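Local coordinates for enterochelin esterase (Salmonella enterica subsp. enterica serovar Typhimurium, PDB 3MGA), which probably hydrolyses the ester bonds of the siderophore enterobactin in its ferric form, so that the iron it carries can be released inside the bacterium, at residues A73-G77 with T78-R82; M217-W220 with P221-S225. All coordinates share one frame; numbering follows the deposited sequence.

Contact 1 and contact 2 lie in different parts of the chain, with centres about 40 Å apart and nearest atoms about 24 Å apart. Residues 73-82 form the end of a beta hairpin in the N-terminal region, about 33 Å from the centre of the chain and partly exposed. Residues 217-225 lead from a loop into a helix in the esterase region, about 15 Å from that centre, and are more deeply set. Each is a local contact within its own continuous stretch, yet their chemistry differs. The hairpin relies on cross-strand backbone bonds, a doubly gripped turn carbonyl and arginine side chains in contact with an indole and an isoleucine methyl; the helix start relies on i to i+4 backbone bonds, prolines, apolar packing and one bridging water.

Contact 1: residues A73-G77 with T78-R82; sequences ARIAG and TDVWR
The carbonyl oxygen of Ile75 is gripped twice by Thr78, through the backbone N at 3.0 Å and through OG1 at 2.8 Å. This pins the type II turn from Ile75 to Thr78 at the end of a beta hairpin. Threonine suits the place because its hydroxyl can donate to Ile75 O alongside its backbone N; with OG1 between N and the carbonyl carbon (chi1 59°) it reaches a lone pair in the carbonyl plane. Gly77 accepts the positive phi of the turn, where a CB would press on the carbonyl oxygen before it. Below the turn, Ile75 N donates to Val80 O, and Ala73 and Arg82 exchange two backbone bonds as a hydrogen-bonded antiparallel pair. Arg74 and Trp81 form the neighbouring non-hydrogen-bonded pair: Arg74 CB sits over the five-membered ring, 3.8 Å from its centroid, in a CH-pi contact. Farther along, the guanidinium is turned 55° against the indole plane. Asp40, just after strand 32-39, takes Arg74 NH2 in a salt bridge and Trp81 NE1 in a weak bond, while Arg74 NE bonds weakly to Thr78 O. On the hairpin's other face, Arg82 bends at chi3, and Ile75 CD1 stands tightly over the centre of its guanidinium.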
# COMPACT_ATOMS: atom_id res chain seq x y z
N ALA A 73 24.66 -11.64 8.87
CA ALA A 73 25.95 -12.03 9.40
C ALA A 73 26.73 -12.61 8.23
O ALA A 73 26.14 -13.28 7.37
CB ALA A 73 25.77 -13.08 10.50
N ARG A 74 28.03 -12.33 8.18
CA ARG A 74 28.85 -12.85 7.09
C ARG A 74 29.48 -14.20 7.41
O ARG A 74 29.85 -14.47 8.55
CB ARG A 74 29.95 -11.87 6.64
CG ARG A 74 30.85 -11.33 7.73
CD ARG A 74 32.24 -10.98 7.18
NE ARG A 74 32.23 -10.20 5.94
CZ ARG A 74 32.30 -8.87 5.86
NH1 ARG A 74 32.37 -8.11 6.96
NH2 ARG A 74 32.30 -8.29 4.67
N ILE A 75 29.60 -15.03 6.38
CA ILE A 75 30.20 -16.34 6.52
C ILE A 75 31.70 -16.08 6.59
O ILE A 75 32.30 -15.71 5.59
CB ILE A 75 29.86 -17.26 5.32
CG1 ILE A 75 28.36 -17.22 4.99
CG2 ILE A 75 30.34 -18.69 5.59
CD1 ILE A 75 27.47 -17.49 6.18
N ALA A 76 32.27 -16.25 7.77
CA ALA A 76 33.70 -16.00 8.00
C ALA A 76 34.59 -16.39 6.81
O ALA A 76 34.53 -17.52 6.33
CB ALA A 76 34.17 -16.73 9.26
N GLY A 77 35.40 -15.44 6.35
CA GLY A 77 36.33 -15.66 5.24
C GLY A 77 35.86 -15.18 3.87
O GLY A 77 36.68 -15.02 2.96
N THR A 78 34.56 -14.95 3.71
CA THR A 78 33.99 -14.52 2.42
C THR A 78 33.24 -13.18 2.49
O THR A 78 32.99 -12.65 3.57
CB THR A 78 33.00 -15.57 1.89
OG1 THR A 78 31.95 -15.76 2.85
CG2 THR A 78 33.69 -16.89 1.64
N ASP A 79 32.88 -12.66 1.32
CA ASP A 79 32.12 -11.42 1.21
C ASP A 79 30.61 -11.70 1.21
O ASP A 79 29.82 -10.88 0.74
CB ASP A 79 32.50 -10.65 -0.07
CG ASP A 79 32.11 -11.40 -1.35
OD1 ASP A 79 31.57 -12.52 -1.26
OD2 ASP A 79 32.35 -10.85 -2.44
N VAL A 80 30.22 -12.86 1.74
CA VAL A 80 28.82 -13.24 1.77
C VAL A 80 28.18 -12.96 3.11
O VAL A 80 28.68 -13.40 4.15
CB VAL A 80 28.65 -14.76 1.52
CG1 VAL A 80 27.16 -15.13 1.55
CG2 VAL A 80 29.27 -15.17 0.19
N TRP A 81 27.09 -12.19 3.08
CA TRP A 81 26.31 -11.91 4.27
C TRP A 81 25.02 -12.71 4.10
O TRP A 81 24.55 -12.91 2.98
CB TRP A 81 26.01 -10.42 4.43
CG TRP A 81 27.20 -9.59 4.77
CD1 TRP A 81 28.18 -9.18 3.93
CD2 TRP A 81 27.50 -9.01 6.05
NE1 TRP A 81 29.09 -8.40 4.60
CE2 TRP A 81 28.70 -8.28 5.90
CE3 TRP A 81 26.89 -9.05 7.30
CZ2 TRP A 81 29.29 -7.58 6.96
CZ3 TRP A 81 27.47 -8.36 8.35
CH2 TRP A 81 28.66 -7.64 8.17
N ARG A 82 24.46 -13.17 5.20
CA ARG A 82 23.29 -14.02 5.16
C ARG A 82 22.39 -13.78 6.35
O ARG A 82 22.83 -13.34 7.41
CB ARG A 82 23.78 -15.48 5.18
CG ARG A 82 22.71 -16.56 5.24
CD ARG A 82 23.34 -17.94 5.38
NE ARG A 82 24.13 -18.06 6.61
CZ ARG A 82 24.84 -19.13 6.95
NH1 ARG A 82 24.89 -20.20 6.16
NH2 ARG A 82 25.53 -19.13 8.09

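Contact 2: residues M217-W220 with P221-S225; sequences MPVW and PALAS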
# COMPACT_ATOMS: atom_id res chain seq x y z
N MSE A 217 4.47 3.07 -9.07
CA MSE A 217 3.90 1.78 -9.41
C MSE A 217 2.68 2.04 -10.29
O MSE A 217 1.54 1.96 -9.83
CB MSE A 217 3.58 1.09 -8.09
CG MSE A 217 3.12 -0.33 -8.14
SE MSE A 217 3.29 -1.08 -6.35
CE MSE A 217 5.22 -1.19 -6.28
N PRO A 218 2.92 2.38 -11.57
CA PRO A 218 1.85 2.72 -12.55
C PRO A 218 0.73 1.71 -12.65
O PRO A 218 0.96 0.55 -12.97
CB PRO A 218 2.61 2.86 -13.88
CG PRO A 218 4.02 3.17 -13.49
CD PRO A 218 4.25 2.38 -12.23
N VAL A 219 -0.48 2.18 -12.37
CA VAL A 219 -1.67 1.34 -12.36
C VAL A 219 -2.33 1.13 -13.74
O VAL A 219 -3.15 0.24 -13.90
CB VAL A 219 -2.71 1.95 -11.39
CG1 VAL A 219 -3.30 3.23 -11.98
CG2 VAL A 219 -3.80 0.97 -11.05
N TRP A 220 -1.91 1.91 -14.75
CA TRP A 220 -2.56 1.84 -16.08
C TRP A 220 -2.55 0.44 -16.73
O TRP A 220 -3.61 -0.08 -17.10
CB TRP A 220 -1.94 2.82 -17.08
CG TRP A 220 -1.32 4.07 -16.52
CD1 TRP A 220 -0.01 4.43 -16.63
CD2 TRP A 220 -1.96 5.11 -15.77
NE1 TRP A 220 0.20 5.64 -16.02
CE2 TRP A 220 -0.98 6.08 -15.48
CE3 TRP A 220 -3.26 5.33 -15.33
CZ2 TRP A 220 -1.26 7.24 -14.77
CZ3 TRP A 220 -3.54 6.49 -14.62
CH2 TRP A 220 -2.55 7.42 -14.34
N PRO A 221 -1.35 -0.17 -16.88
CA PRO A 221 -1.31 -1.48 -17.52
C PRO A 221 -2.23 -2.51 -16.88
O PRO A 221 -2.89 -3.27 -17.60
CB PRO A 221 0.16 -1.90 -17.40
CG PRO A 221 0.90 -0.61 -17.25
CD PRO A 221 -0.01 0.29 -16.48
N ALA A 222 -2.29 -2.53 -15.55
CA ALA A 222 -3.13 -3.47 -14.81
C ALA A 222 -4.61 -3.20 -15.04
O ALA A 222 -5.41 -4.13 -15.18
CB ALA A 222 -2.82 -3.43 -13.33
N LEU A 223 -4.98 -1.92 -15.08
CA LEU A 223 -6.38 -1.53 -15.30
C LEU A 223 -6.84 -1.87 -16.72
O LEU A 223 -7.93 -2.39 -16.92
CB LEU A 223 -6.56 -0.04 -15.04
CG LEU A 223 -6.36 0.42 -13.61
CD1 LEU A 223 -6.40 1.94 -13.53
CD2 LEU A 223 -7.40 -0.21 -12.69
N ALA A 224 -6.00 -1.55 -17.71
CA ALA A 224 -6.34 -1.83 -19.10
C ALA A 224 -6.45 -3.34 -19.33
O ALA A 224 -7.32 -3.80 -20.07
CB ALA A 224 -5.29 -1.21 -20.05
N SER A 225 -5.58 -4.11 -18.68
CA SER A 225 -5.61 -5.56 -18.81
C SER A 225 -6.93 -6.12 -18.29
O SER A 225 -7.55 -6.95 -18.94
CB SER A 225 -4.44 -6.19 -18.05
OG SER A 225 -4.47 -7.60 -18.18
O HOH W 1 -0.05 -2.16 -13.85
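Val219 and Leu223, four residues apart across the start of the helix, fit their branches together: Val219 CG2 meets Leu223 CG at 3.7 Å, and Val219 CG1 meets Leu223 CD1 at the same distance. Val219 CG1 lies between the backbone N and the carbonyl carbon (chi1 71°) and CG2 anti to N, which brings both methyls to the leucine. Leu223 also touches Leu192 and Tyr237, so a branched apolar residue suits this buried side. Val219 CG1 also lies over one face of the Trp220 indole toward its rim, making a bump on which the flat ring rests. The Trp220 side chain also touches Leu192 of strand 185-193 and Leu239 of strand 236-240. The Pro221 ring follows directly, its CD oblique to the indole. Proline is well tolerated in this first turn, where N-H groups have no earlier helix carbonyl to bond. A water takes the N-H of Ala222 at 2.8 Å from its N and donates to Pro218 O, joining loop to helix. Leu223 N to Val219 O and the straighter Ala224 N to Trp220 O, 2.9 Å at 173°, set the i to i+4 pattern of an alpha-helical N-terminus, here beside the sheet of an alpha/beta-hydrolase-like domain.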